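Local structure of malonyl CoA reductase (malonate semialdehyde-forming) (Sulfolobus tokodaii, 2EP5) at residues V117-P122 and A209-K214; I124-L129 and F268-Q273; V146-C151 and A334-L339; T240-M245 and I298-E303; E260-L265 and G311-E316. The protein probably reduces malonyl-CoA to malonate semialdehyde with NADPH, being a member of the aspartate-semialdehyde dehydrogenase family. One frame throughout, in Å; residues are numbered along the deposited sequence.

Interaction 1 (V117-P122 and A209-K214); sequences VPLINP and AKELTK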
# COMPACT_ATOMS: atom_id res chain seq x y z
N VAL A 117 34.28 0.54 -24.50
CA VAL A 117 33.90 -0.23 -23.33
C VAL A 117 32.70 -1.11 -23.63
O VAL A 117 31.65 -0.63 -24.07
CB VAL A 117 33.57 0.70 -22.15
CG1 VAL A 117 33.25 -0.10 -20.91
CG2 VAL A 117 34.75 1.63 -21.90
N PRO A 118 32.83 -2.43 -23.41
CA PRO A 118 31.72 -3.35 -23.68
C PRO A 118 30.59 -3.16 -22.66
O PRO A 118 30.86 -3.00 -21.46
CB PRO A 118 32.36 -4.73 -23.54
CG PRO A 118 33.86 -4.46 -23.59
CD PRO A 118 34.00 -3.15 -22.90
N LEU A 119 29.35 -3.14 -23.13
CA LEU A 119 28.17 -3.02 -22.26
C LEU A 119 27.57 -4.41 -22.35
O LEU A 119 26.95 -4.77 -23.35
CB LEU A 119 27.20 -1.97 -22.79
CG LEU A 119 26.03 -1.60 -21.87
CD1 LEU A 119 26.55 -1.16 -20.50
CD2 LEU A 119 25.21 -0.49 -22.51
N ILE A 120 27.75 -5.21 -21.30
CA ILE A 120 27.30 -6.58 -21.34
C ILE A 120 26.05 -7.04 -20.61
O ILE A 120 25.77 -6.64 -19.48
CB ILE A 120 28.44 -7.53 -20.89
CG1 ILE A 120 29.70 -7.28 -21.72
CG2 ILE A 120 28.01 -8.99 -21.05
CD1 ILE A 120 29.51 -7.46 -23.21
N ASN A 121 25.32 -7.90 -21.31
CA ASN A 121 24.14 -8.59 -20.83
C ASN A 121 24.47 -9.93 -21.48
O ASN A 121 24.14 -10.17 -22.65
CB ASN A 121 22.83 -8.02 -21.39
CG ASN A 121 21.61 -8.59 -20.68
OD1 ASN A 121 21.74 -9.51 -19.86
ND2 ASN A 121 20.43 -8.05 -20.98
N PRO A 122 25.16 -10.81 -20.74
CA PRO A 122 25.62 -12.15 -21.13
C PRO A 122 24.95 -12.81 -22.34
O PRO A 122 25.55 -12.92 -23.41
CB PRO A 122 25.47 -12.95 -19.85
CG PRO A 122 25.86 -11.95 -18.81
CD PRO A 122 25.11 -10.71 -19.26
N ALA A 209 16.64 3.77 -24.27
CA ALA A 209 16.73 3.83 -25.72
C ALA A 209 18.16 3.70 -26.25
O ALA A 209 18.44 2.89 -27.12
CB ALA A 209 16.09 5.13 -26.24
N LYS A 210 19.08 4.51 -25.72
CA LYS A 210 20.46 4.45 -26.18
C LYS A 210 21.15 3.13 -25.87
O LYS A 210 21.73 2.50 -26.76
CB LYS A 210 21.26 5.60 -25.57
CG LYS A 210 20.78 6.98 -25.99
CD LYS A 210 21.74 8.08 -25.52
CE LYS A 210 21.18 9.47 -25.82
NZ LYS A 210 20.74 9.59 -27.24
N GLU A 211 21.09 2.70 -24.61
CA GLU A 211 21.73 1.45 -24.21
C GLU A 211 21.20 0.25 -24.98
O GLU A 211 21.94 -0.67 -25.29
CB GLU A 211 21.56 1.23 -22.71
CG GLU A 211 22.48 2.10 -21.87
CD GLU A 211 22.27 1.92 -20.38
OE1 GLU A 211 22.07 0.77 -19.94
OE2 GLU A 211 22.32 2.93 -19.65
N LEU A 212 19.91 0.27 -25.28
CA LEU A 212 19.30 -0.83 -26.03
C LEU A 212 19.97 -0.91 -27.42
O LEU A 212 20.11 -1.99 -28.00
CB LEU A 212 17.80 -0.58 -26.16
CG LEU A 212 16.81 -1.71 -25.83
CD1 LEU A 212 17.20 -2.42 -24.56
CD2 LEU A 212 15.41 -1.13 -25.72
N THR A 213 20.40 0.25 -27.92
CA THR A 213 21.07 0.35 -29.22
C THR A 213 22.43 -0.37 -29.22
O THR A 213 22.82 -0.99 -30.21
CB THR A 213 21.27 1.83 -29.61
OG1 THR A 213 20.05 2.35 -30.15
CG2 THR A 213 22.37 1.98 -30.61
N LYS A 214 23.14 -0.28 -28.10
CA LYS A 214 24.45 -0.92 -27.98
C LYS A 214 24.32 -2.40 -27.63
O LYS A 214 25.07 -3.23 -28.14
CB LYS A 214 25.29 -0.21 -26.93
CG LYS A 214 26.73 -0.67 -26.88
CD LYS A 214 27.52 0.19 -25.91
CE LYS A 214 28.99 -0.20 -25.88
NZ LYS A 214 29.76 0.73 -25.02
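K214 reaches from the helix across L119 to the backbone of V117, and its side chain can be traced atom by atom. CG stands anti to the backbone N (chi1 -172°) and every later torsion is also near 180°, an all-extended chain that carries NZ past L119 to the V117 carbonyl. K214 CD rests on L119, 3.8 Å from L119 CB. CE continues along the same leucine and already comes close to the V117 carbonyl. At the tip, K214 NZ donates to V117 O over 2.5 Å, with a C=O...N angle of 170° that puts the amine almost in line with the carbonyl. The carbonyl oxygens of R112 and D114 also bond to NZ, so three backbone oxygens grip one ammonium group. With a leucine in place of this lysine, these three carbonyls would probably be left without their common donor in a buried setting. L119 also meets E211 at about a right angle, L119 CD2 lying 3.8 Å from E211 CG, while the carboxylate of E211 turns to N150 N and R112. The E211 side chain is about 8 Å from that of C151, the predicted acyl-thioester residue. The arrangement is that of an interdomain seam, where a loop of the NAD-binding domain meets helix 204-215 of the dimerisation domain beside the probable active site.

Interaction 2 (I124-L129 and F268-Q273); sequences INWEHL and FKSLPQ
W126 lies opposite L271 with their CA atoms 7.8 Å apart, and I124 stands similarly opposite S270, with 7.7 Å between CA atoms. The 3-10 turn at 126-129 thus meets the start of helix 271-274 in a CH-pi contact that joins the NAD-binding and dimerisation domains of the chain. L271 CD1 sits over the six-membered ring of W126, 3.4 Å from its centroid and only 4° off the ring normal. E127 CG covers the opposite face, so the indole is sandwiched. CG of W126 lies between the backbone N and the carbonyl carbon (chi1 55°), which turns the ring toward L271. S270 OG lies at the ring's edge, near its plane, and is bonded to E123 O. Beside this, I124 CD1 packs 4.1 Å from F268 CE2, the two side chains crossing at about a right angle. S270 is the N-cap residue of the helix, and its N-H is held from three residues on: S270 N donates to Q273 OE1 over 2.9 Å, in the carbonyl plane and on a lone pair.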
# COMPACT_ATOMS: atom_id res chain seq x y z
N ILE A 124 22.70 -11.78 -24.35
CA ILE A 124 22.51 -10.89 -25.48
C ILE A 124 23.74 -10.54 -26.33
O ILE A 124 23.68 -10.63 -27.56
CB ILE A 124 21.83 -9.58 -25.01
CG1 ILE A 124 20.62 -9.92 -24.14
CG2 ILE A 124 21.39 -8.75 -26.20
CD1 ILE A 124 19.60 -10.83 -24.81
N ASN A 125 24.83 -10.13 -25.70
CA ASN A 125 26.01 -9.73 -26.46
C ASN A 125 27.36 -10.08 -25.84
O ASN A 125 28.24 -9.22 -25.73
CB ASN A 125 25.95 -8.22 -26.73
CG ASN A 125 25.98 -7.41 -25.45
OD1 ASN A 125 25.56 -7.87 -24.39
ND2 ASN A 125 26.46 -6.18 -25.54
N TRP A 126 27.55 -11.33 -25.43
CA TRP A 126 28.81 -11.73 -24.84
C TRP A 126 29.98 -11.51 -25.81
O TRP A 126 31.09 -11.19 -25.39
CB TRP A 126 28.77 -13.20 -24.41
CG TRP A 126 28.39 -14.15 -25.50
CD1 TRP A 126 27.12 -14.55 -25.84
CD2 TRP A 126 29.28 -14.86 -26.36
NE1 TRP A 126 27.18 -15.46 -26.87
CE2 TRP A 126 28.49 -15.67 -27.21
CE3 TRP A 126 30.67 -14.89 -26.51
CZ2 TRP A 126 29.04 -16.50 -28.18
CZ3 TRP A 126 31.23 -15.71 -27.48
CH2 TRP A 126 30.41 -16.51 -28.31
N GLU A 127 29.70 -11.66 -27.11
CA GLU A 127 30.70 -11.48 -28.15
C GLU A 127 31.32 -10.08 -28.12
O GLU A 127 32.46 -9.89 -28.56
CB GLU A 127 30.08 -11.71 -29.54
CG GLU A 127 29.45 -13.08 -29.73
CD GLU A 127 27.92 -13.03 -29.79
OE1 GLU A 127 27.29 -12.45 -28.87
OE2 GLU A 127 27.35 -13.58 -30.76
N HIS A 128 30.57 -9.11 -27.61
CA HIS A 128 31.08 -7.75 -27.55
C HIS A 128 32.32 -7.61 -26.68
O HIS A 128 33.03 -6.61 -26.76
CB HIS A 128 29.98 -6.79 -27.08
CG HIS A 128 28.89 -6.60 -28.09
ND1 HIS A 128 27.90 -5.64 -27.94
CD2 HIS A 128 28.63 -7.22 -29.26
CE1 HIS A 128 27.09 -5.68 -28.98
NE2 HIS A 128 27.51 -6.63 -29.80
N LEU A 129 32.59 -8.62 -25.84
CA LEU A 129 33.76 -8.59 -24.97
C LEU A 129 35.07 -8.50 -25.77
O LEU A 129 36.12 -8.16 -25.22
CB LEU A 129 33.79 -9.84 -24.07
CG LEU A 129 32.83 -9.81 -22.88
CD1 LEU A 129 32.77 -11.18 -22.21
CD2 LEU A 129 33.28 -8.74 -21.90
N PHE A 268 15.00 -19.56 -26.49
CA PHE A 268 16.21 -18.75 -26.51
C PHE A 268 17.24 -19.16 -25.47
O PHE A 268 16.99 -19.09 -24.27
CB PHE A 268 15.89 -17.27 -26.30
CG PHE A 268 17.10 -16.37 -26.39
CD1 PHE A 268 17.82 -16.27 -27.57
CD2 PHE A 268 17.52 -15.64 -25.28
CE1 PHE A 268 18.95 -15.44 -27.66
CE2 PHE A 268 18.64 -14.81 -25.35
CZ PHE A 268 19.36 -14.71 -26.54
N LYS A 269 18.40 -19.60 -25.95
CA LYS A 269 19.52 -19.99 -25.11
C LYS A 269 20.77 -19.40 -25.73
O LYS A 269 20.82 -19.17 -26.94
CB LYS A 269 19.66 -21.51 -25.03
CG LYS A 269 18.59 -22.21 -24.20
CD LYS A 269 18.99 -23.64 -23.91
CE LYS A 269 17.81 -24.47 -23.45
NZ LYS A 269 16.82 -24.65 -24.56
N SER A 270 21.79 -19.16 -24.91
CA SER A 270 23.02 -18.59 -25.42
C SER A 270 24.21 -19.28 -24.77
O SER A 270 24.06 -20.34 -24.16
CB SER A 270 23.04 -17.08 -25.13
OG SER A 270 24.12 -16.44 -25.78
N LEU A 271 25.39 -18.68 -24.89
CA LEU A 271 26.62 -19.23 -24.34
C LEU A 271 26.54 -19.52 -22.84
O LEU A 271 27.01 -20.57 -22.39
CB LEU A 271 27.80 -18.29 -24.62
CG LEU A 271 29.18 -18.70 -24.12
CD1 LEU A 271 30.25 -18.12 -25.04
CD2 LEU A 271 29.39 -18.23 -22.69
N PRO A 272 25.95 -18.60 -22.06
CA PRO A 272 25.84 -18.83 -20.61
C PRO A 272 25.08 -20.13 -20.29
O PRO A 272 25.40 -20.82 -19.32
CB PRO A 272 25.10 -17.59 -20.12
CG PRO A 272 25.56 -16.53 -21.08
CD PRO A 272 25.50 -17.24 -22.41
N GLN A 273 24.07 -20.45 -21.10
CA GLN A 273 23.29 -21.67 -20.90
C GLN A 273 24.06 -22.90 -21.39
O GLN A 273 23.98 -23.98 -20.81
CB GLN A 273 21.96 -21.60 -21.66
CG GLN A 273 20.90 -20.72 -21.02
CD GLN A 273 21.25 -19.24 -21.04
OE1 GLN A 273 21.71 -18.71 -22.05
NE2 GLN A 273 21.02 -18.57 -19.92

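Interaction 3 (V146-C151 and A334-L339); sequences VKNPNC and AGITIL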
# COMPACT_ATOMS: atom_id res chain seq x y z
N VAL A 146 34.67 -3.08 -17.95
CA VAL A 146 33.50 -3.69 -18.58
C VAL A 146 32.27 -3.11 -17.88
O VAL A 146 32.28 -2.87 -16.67
CB VAL A 146 33.50 -5.23 -18.42
CG1 VAL A 146 32.25 -5.83 -19.08
CG2 VAL A 146 34.76 -5.82 -19.07
N LYS A 147 31.21 -2.88 -18.64
CA LYS A 147 30.01 -2.31 -18.04
C LYS A 147 28.77 -3.15 -18.25
O LYS A 147 28.70 -3.98 -19.15
CB LYS A 147 29.79 -0.91 -18.59
CG LYS A 147 30.70 0.15 -17.97
CD LYS A 147 30.27 0.46 -16.54
CE LYS A 147 31.25 1.37 -15.84
NZ LYS A 147 30.67 1.98 -14.61
N ASN A 148 27.80 -2.95 -17.37
CA ASN A 148 26.52 -3.64 -17.43
C ASN A 148 25.50 -2.52 -17.61
O ASN A 148 25.67 -1.42 -17.08
CB ASN A 148 26.27 -4.42 -16.15
CG ASN A 148 27.18 -5.62 -16.02
OD1 ASN A 148 27.96 -5.74 -15.08
ND2 ASN A 148 27.09 -6.52 -16.99
N PRO A 149 24.42 -2.79 -18.35
CA PRO A 149 23.40 -1.76 -18.57
C PRO A 149 22.41 -1.46 -17.45
O PRO A 149 22.35 -2.15 -16.43
CB PRO A 149 22.69 -2.27 -19.82
CG PRO A 149 22.70 -3.76 -19.60
CD PRO A 149 24.12 -4.01 -19.11
N ASN A 150 21.65 -0.40 -17.67
CA ASN A 150 20.59 0.03 -16.78
C ASN A 150 19.68 -1.19 -16.60
O ASN A 150 19.39 -1.90 -17.56
CB ASN A 150 19.86 1.22 -17.43
CG ASN A 150 18.45 1.41 -16.90
OD1 ASN A 150 17.49 0.83 -17.43
ND2 ASN A 150 18.31 2.23 -15.86
N CYS A 151 19.24 -1.43 -15.36
CA CYS A 151 18.39 -2.58 -15.06
C CYS A 151 17.20 -2.75 -16.01
O CYS A 151 16.94 -3.85 -16.50
CB CYS A 151 17.91 -2.53 -13.60
SG CYS A 151 17.27 -0.94 -13.04
N ALA A 334 22.85 -7.10 -9.94
CA ALA A 334 23.68 -8.11 -9.27
C ALA A 334 24.00 -9.36 -10.09
O ALA A 334 25.17 -9.67 -10.32
CB ALA A 334 23.03 -8.53 -7.95
N GLY A 335 22.96 -10.06 -10.52
CA GLY A 335 23.16 -11.27 -11.29
C GLY A 335 23.87 -11.12 -12.62
O GLY A 335 24.64 -12.00 -13.00
N ILE A 336 23.63 -10.04 -13.36
CA ILE A 336 24.30 -9.91 -14.65
C ILE A 336 25.77 -9.54 -14.52
O ILE A 336 26.57 -9.88 -15.38
CB ILE A 336 23.62 -8.89 -15.60
CG1 ILE A 336 23.35 -7.58 -14.87
CG2 ILE A 336 22.35 -9.48 -16.16
CD1 ILE A 336 22.94 -6.48 -15.79
N THR A 337 26.13 -8.84 -13.45
CA THR A 337 27.52 -8.46 -13.23
C THR A 337 28.31 -9.73 -12.92
O THR A 337 29.38 -9.97 -13.47
CB THR A 337 27.66 -7.50 -12.05
OG1 THR A 337 26.99 -6.27 -12.35
CG2 THR A 337 29.14 -7.20 -11.77
N ILE A 338 27.75 -10.55 -12.03
CA ILE A 338 28.39 -11.79 -11.63
C ILE A 338 28.43 -12.74 -12.83
O ILE A 338 29.42 -13.45 -13.04
CB ILE A 338 27.62 -12.42 -10.44
CG1 ILE A 338 27.82 -11.55 -9.19
CG2 ILE A 338 28.09 -13.85 -10.18
CD1 ILE A 338 26.93 -11.93 -8.01
N LEU A 339 27.35 -12.75 -13.61
CA LEU A 339 27.27 -13.62 -14.78
C LEU A 339 28.29 -13.15 -15.82
O LEU A 339 28.85 -13.96 -16.57
CB LEU A 339 25.87 -13.59 -15.39
CG LEU A 339 25.30 -14.89 -15.99
CD1 LEU A 339 24.44 -14.54 -17.19
CD2 LEU A 339 26.40 -15.83 -16.41
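I336 and T337, on the first turn of helix 334-347, both pack against N148, which follows the last strand of the parallel Rossmann sheet and leads into the helix that begins at C151, the predicted acyl-thioester residue. I336 comes first. Its CG1 lies between the backbone N and the carbonyl carbon (chi1 49°), and the chain then extends (chi2 169°) to bring I336 CD1 within 3.9 Å of N148 CB. The same methyl also lies 4.3 Å from P149 CD. One residue on, T337 crosses N148 at about a right angle, and T337 OG1 is 2.9 Å from N148 OD1. That hydroxyl has only one proton and other acceptors around it, among them N107 OD1 and A333 O, so its choice is not settled. At the other end of the amide, N148 ND2 is bonded to I120 O, which helps to fix the rotation of the group. Replacing N148 by alanine would remove the amide, and I120 O and T340 OG1 would probably lose their shared donor while a gap opened beside T337. The bonds run on into the helix: N148 ND2 to T340 OG1, and T340 OG1 to I336 O.

Interaction 4 (T240-M245 and I298-E303); sequences TRVGHM and IDVNAE
V242 and V300 cross at about a right angle, and one methyl, V300 CG2, does most of the touching. It stands anti to the backbone N of V300 (chi1 of CG1 76°), and from there it approaches V242 CG1 at 4.1 Å. The same methyl lies 3.7 Å from V242 O and 3.9 Å from G243 CA, so it is seated on the backbone as much as on a side chain. V300 is brought there by a type I turn from D299 to A302, closed by A302 N to D299 O at 3.0 Å. G243 leaves room for the methyl: a CB there would come within 3.3 Å of V300 CG2, and phi 116° and psi 123° would also press it against the preceding carbonyl. The neighbouring H244, the predicted proton acceptor, points away from this contact and packs on C151. G243 N is bonded to N328 OD1, outside the two segments. The contact is small, burying 88 Å² in all, and rests on van der Waals contact, which implies a close fit of one methyl at G243, with no directional bond between the segments.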
# COMPACT_ATOMS: atom_id res chain seq x y z
N THR A 240 5.50 -0.69 -6.17
CA THR A 240 5.90 -2.09 -6.19
C THR A 240 7.28 -2.15 -5.54
O THR A 240 8.05 -1.19 -5.64
CB THR A 240 5.98 -2.55 -7.67
OG1 THR A 240 4.66 -2.88 -8.12
CG2 THR A 240 6.90 -3.75 -7.82
N ARG A 241 7.60 -3.24 -4.86
CA ARG A 241 8.90 -3.34 -4.22
C ARG A 241 9.98 -3.75 -5.21
O ARG A 241 10.96 -3.05 -5.40
CB ARG A 241 8.89 -4.35 -3.06
CG ARG A 241 7.95 -3.99 -1.91
CD ARG A 241 8.02 -5.02 -0.80
NE ARG A 241 9.21 -4.84 0.02
CZ ARG A 241 9.28 -4.03 1.07
NH1 ARG A 241 8.22 -3.32 1.43
NH2 ARG A 241 10.42 -3.90 1.73
N VAL A 242 9.78 -4.89 -5.85
CA VAL A 242 10.77 -5.39 -6.79
C VAL A 242 10.15 -5.87 -8.07
O VAL A 242 9.09 -6.51 -8.06
CB VAL A 242 11.56 -6.57 -6.18
CG1 VAL A 242 12.71 -6.97 -7.11
CG2 VAL A 242 12.08 -6.18 -4.79
N GLY A 243 10.82 -5.59 -9.19
CA GLY A 243 10.33 -6.03 -10.48
C GLY A 243 9.96 -4.88 -11.40
O GLY A 243 9.14 -4.02 -11.04
N HIS A 244 10.58 -4.86 -12.57
CA HIS A 244 10.32 -3.85 -13.59
C HIS A 244 9.52 -4.47 -14.71
O HIS A 244 9.92 -5.48 -15.31
CB HIS A 244 11.63 -3.31 -14.17
CG HIS A 244 12.35 -2.35 -13.28
ND1 HIS A 244 11.81 -1.89 -12.09
CD2 HIS A 244 13.56 -1.75 -13.40
CE1 HIS A 244 12.65 -1.05 -11.52
NE2 HIS A 244 13.72 -0.95 -12.30
N MET A 245 8.37 -3.87 -15.00
CA MET A 245 7.52 -4.37 -16.06
C MET A 245 7.68 -3.46 -17.27
O MET A 245 7.95 -2.26 -17.13
CB MET A 245 6.06 -4.40 -15.60
CG MET A 245 5.09 -4.86 -16.67
SD MET A 245 3.51 -5.41 -15.98
CE MET A 245 4.07 -6.79 -14.98
N ILE A 298 4.13 -12.93 -8.63
CA ILE A 298 4.16 -14.33 -9.04
C ILE A 298 5.41 -14.73 -9.80
O ILE A 298 5.99 -15.78 -9.55
CB ILE A 298 2.97 -14.69 -9.97
CG1 ILE A 298 1.63 -14.43 -9.28
CG2 ILE A 298 3.08 -16.15 -10.41
CD1 ILE A 298 0.45 -14.56 -10.22
N ASP A 299 5.84 -13.87 -10.73
CA ASP A 299 6.97 -14.18 -11.59
C ASP A 299 8.31 -13.49 -11.35
O ASP A 299 9.31 -13.87 -11.95
CB ASP A 299 6.54 -13.94 -13.04
CG ASP A 299 5.28 -14.71 -13.39
OD1 ASP A 299 5.33 -15.96 -13.39
OD2 ASP A 299 4.24 -14.07 -13.68
N VAL A 300 8.34 -12.48 -10.50
CA VAL A 300 9.59 -11.76 -10.25
C VAL A 300 10.77 -12.64 -9.87
O VAL A 300 11.90 -12.38 -10.27
CB VAL A 300 9.41 -10.69 -9.14
CG1 VAL A 300 9.36 -11.34 -7.77
CG2 VAL A 300 10.54 -9.67 -9.22
N ASN A 301 10.52 -13.70 -9.11
CA ASN A 301 11.59 -14.59 -8.66
C ASN A 301 12.00 -15.71 -9.62
O ASN A 301 12.88 -16.50 -9.30
CB ASN A 301 11.22 -15.20 -7.30
CG ASN A 301 11.09 -14.16 -6.21
OD1 ASN A 301 12.01 -13.37 -5.98
ND2 ASN A 301 9.95 -14.14 -5.53
N ALA A 302 11.37 -15.76 -10.79
CA ALA A 302 11.68 -16.79 -11.78
C ALA A 302 13.18 -17.09 -11.87
O ALA A 302 13.98 -16.20 -12.14
CB ALA A 302 11.14 -16.39 -13.14
N GLU A 303 13.53 -18.36 -11.66
CA GLU A 303 14.91 -18.82 -11.71
C GLU A 303 15.87 -17.90 -10.95
O GLU A 303 16.87 -17.43 -11.50
CB GLU A 303 15.35 -18.99 -13.16
CG GLU A 303 14.49 -20.01 -13.90
CD GLU A 303 14.96 -20.28 -15.31
OE1 GLU A 303 16.11 -20.73 -15.49
OE2 GLU A 303 14.16 -20.06 -16.25

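Interaction 5 (E260-L265 and G311-E316); sequences EIKKTL and GRIRHE
I313 is the centre of this contact, and three helix residues meet it. L265 CD1 and I313 CD1 approach tip to tip at 3.6 Å, each side chain reaching out from its own backbone. K262 instead slides past I313 in the opposite direction, K262 CG lying 3.9 Å from I313 CD1. I261 adds a lighter touch, its CG2 being 4.2 Å from I313 CG2. In I313 CG1 lies anti to the carbonyl carbon (chi1 -66°) and the chain is extended beyond it, which carries CD1 out to the helix. The extended K262 chain takes its amine beyond the apolar patch to a salt bridge with E259. Further out, L265 also packs on I285 and V287, and I313 on V287 and L322, so the patch continues over neighbouring strands. The side chains of R312 and R314 start from the strand away from the helix. R314 NE bonds to E316 OE2 at 2.7 Å, with an N-H...O angle of 172°, while R312 makes a salt bridge to E205 of the second subunit. The axes of helix 260-265 and strand 311-316 pass 9.8 Å apart, with their N-to-C directions at 145°, roughly antiparallel. A helix packed on one face of a mixed sheet, with the strand also contacting a second subunit, is consistent with the dimerisation domain of the aspartate-semialdehyde dehydrogenase family.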
# COMPACT_ATOMS: atom_id res chain seq x y z
N GLU A 260 5.65 -18.62 -34.00
CA GLU A 260 7.09 -18.82 -34.15
C GLU A 260 7.81 -17.92 -33.15
O GLU A 260 8.84 -18.31 -32.58
CB GLU A 260 7.54 -18.48 -35.57
CG GLU A 260 9.03 -18.77 -35.82
CD GLU A 260 9.35 -20.26 -35.87
OE1 GLU A 260 8.84 -21.02 -35.02
OE2 GLU A 260 10.12 -20.67 -36.77
N ILE A 261 7.27 -16.73 -32.93
CA ILE A 261 7.84 -15.78 -31.98
C ILE A 261 7.82 -16.36 -30.56
O ILE A 261 8.82 -16.32 -29.85
CB ILE A 261 7.07 -14.43 -32.02
CG1 ILE A 261 7.50 -13.64 -33.26
CG2 ILE A 261 7.33 -13.62 -30.75
CD1 ILE A 261 6.81 -12.31 -33.41
N LYS A 262 6.67 -16.90 -30.15
CA LYS A 262 6.57 -17.50 -28.83
C LYS A 262 7.59 -18.62 -28.71
O LYS A 262 8.26 -18.78 -27.68
CB LYS A 262 5.16 -18.06 -28.60
CG LYS A 262 4.06 -17.01 -28.50
CD LYS A 262 2.70 -17.66 -28.36
CE LYS A 262 1.59 -16.64 -28.30
NZ LYS A 262 0.24 -17.29 -28.38
N LYS A 263 7.72 -19.40 -29.78
CA LYS A 263 8.66 -20.51 -29.80
C LYS A 263 10.10 -20.00 -29.69
O LYS A 263 10.90 -20.54 -28.92
CB LYS A 263 8.49 -21.31 -31.09
CG LYS A 263 9.43 -22.50 -31.22
CD LYS A 263 9.38 -23.15 -32.61
CE LYS A 263 8.00 -23.71 -32.93
NZ LYS A 263 7.93 -24.25 -34.33
N THR A 264 10.43 -18.97 -30.46
CA THR A 264 11.78 -18.41 -30.46
C THR A 264 12.20 -17.90 -29.08
O THR A 264 13.33 -18.11 -28.65
CB THR A 264 11.91 -17.26 -31.50
OG1 THR A 264 11.60 -17.75 -32.81
CG2 THR A 264 13.33 -16.70 -31.51
N LEU A 265 11.28 -17.23 -28.39
CA LEU A 265 11.56 -16.69 -27.07
C LEU A 265 11.72 -17.77 -26.00
O LEU A 265 12.61 -17.68 -25.16
CB LEU A 265 10.44 -15.73 -26.64
CG LEU A 265 10.14 -14.51 -27.52
CD1 LEU A 265 8.90 -13.82 -26.99
CD2 LEU A 265 11.32 -13.56 -27.53
N GLY A 311 4.62 -12.20 -21.55
CA GLY A 311 3.23 -12.61 -21.69
C GLY A 311 2.48 -11.67 -22.61
O GLY A 311 3.03 -10.70 -23.12
N ARG A 312 1.20 -11.98 -22.84
CA ARG A 312 0.34 -11.17 -23.68
C ARG A 312 0.96 -10.90 -25.06
O ARG A 312 0.79 -9.82 -25.62
CB ARG A 312 0.04 -9.85 -22.98
CG ARG A 312 -0.22 -10.01 -21.48
CD ARG A 312 -1.69 -10.06 -21.14
NE ARG A 312 -2.29 -8.73 -21.16
CZ ARG A 312 -3.16 -8.30 -22.07
NH1 ARG A 312 -3.56 -9.09 -23.05
NH2 ARG A 312 -3.60 -7.05 -22.01
N ILE A 313 1.68 -11.88 -25.59
CA ILE A 313 2.31 -11.74 -26.90
C ILE A 313 1.18 -11.69 -27.92
O ILE A 313 0.43 -12.66 -28.08
CB ILE A 313 3.25 -12.93 -27.18
CG1 ILE A 313 4.43 -12.89 -26.19
CG2 ILE A 313 3.76 -12.88 -28.61
CD1 ILE A 313 5.36 -14.08 -26.30
N ARG A 314 1.05 -10.56 -28.61
CA ARG A 314 -0.04 -10.41 -29.56
C ARG A 314 0.30 -9.60 -30.82
O ARG A 314 1.09 -8.64 -30.78
CB ARG A 314 -1.23 -9.76 -28.83
CG ARG A 314 -2.49 -9.56 -29.65
CD ARG A 314 -3.50 -8.77 -28.82
NE ARG A 314 -4.74 -8.48 -29.53
CZ ARG A 314 -5.70 -9.37 -29.80
NH1 ARG A 314 -5.56 -10.63 -29.42
NH2 ARG A 314 -6.79 -8.99 -30.45
N HIS A 315 -0.31 -10.00 -31.93
CA HIS A 315 -0.10 -9.33 -33.21
C HIS A 315 -1.39 -8.71 -33.74
O HIS A 315 -2.32 -9.42 -34.11
CB HIS A 315 0.46 -10.32 -34.23
CG HIS A 315 0.55 -9.77 -35.63
ND1 HIS A 315 0.93 -8.47 -35.90
CD2 HIS A 315 0.35 -10.35 -36.83
CE1 HIS A 315 0.95 -8.28 -37.20
NE2 HIS A 315 0.60 -9.41 -37.79
N GLU A 316 -1.44 -7.38 -33.74
CA GLU A 316 -2.59 -6.67 -34.27
C GLU A 316 -2.12 -5.94 -35.51
O GLU A 316 -1.01 -6.19 -36.00
CB GLU A 316 -3.14 -5.67 -33.25
CG GLU A 316 -3.51 -6.29 -31.91
CD GLU A 316 -4.46 -5.42 -31.10
OE1 GLU A 316 -4.30 -4.19 -31.11
OE2 GLU A 316 -5.36 -5.98 -30.45

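How the interactions relate
Interactions 1, 2 and 3 form one continuous cluster at the seam between the NAD-binding and dimerisation domains. Interaction 1 joins interaction 3 through I120 N to K147 O at 2.7 Å, and E211 OE1 to N150 N at 2.6 Å. It joins interaction 2 through L119 O and N125 ND2, also 2.6 Å apart. Interactions 3 and 4 have centres 17 Å apart but meet at the predicted catalytic pair, where C151 SG lies 3.6 Å from H244 NE2. Interactions 4 and 5 both reach the same mixed sheet, centres 20 Å apart, and both touch the second subunit. Interaction 5 is remote from the catalytic pair, its centre 26 Å from that of interaction 3.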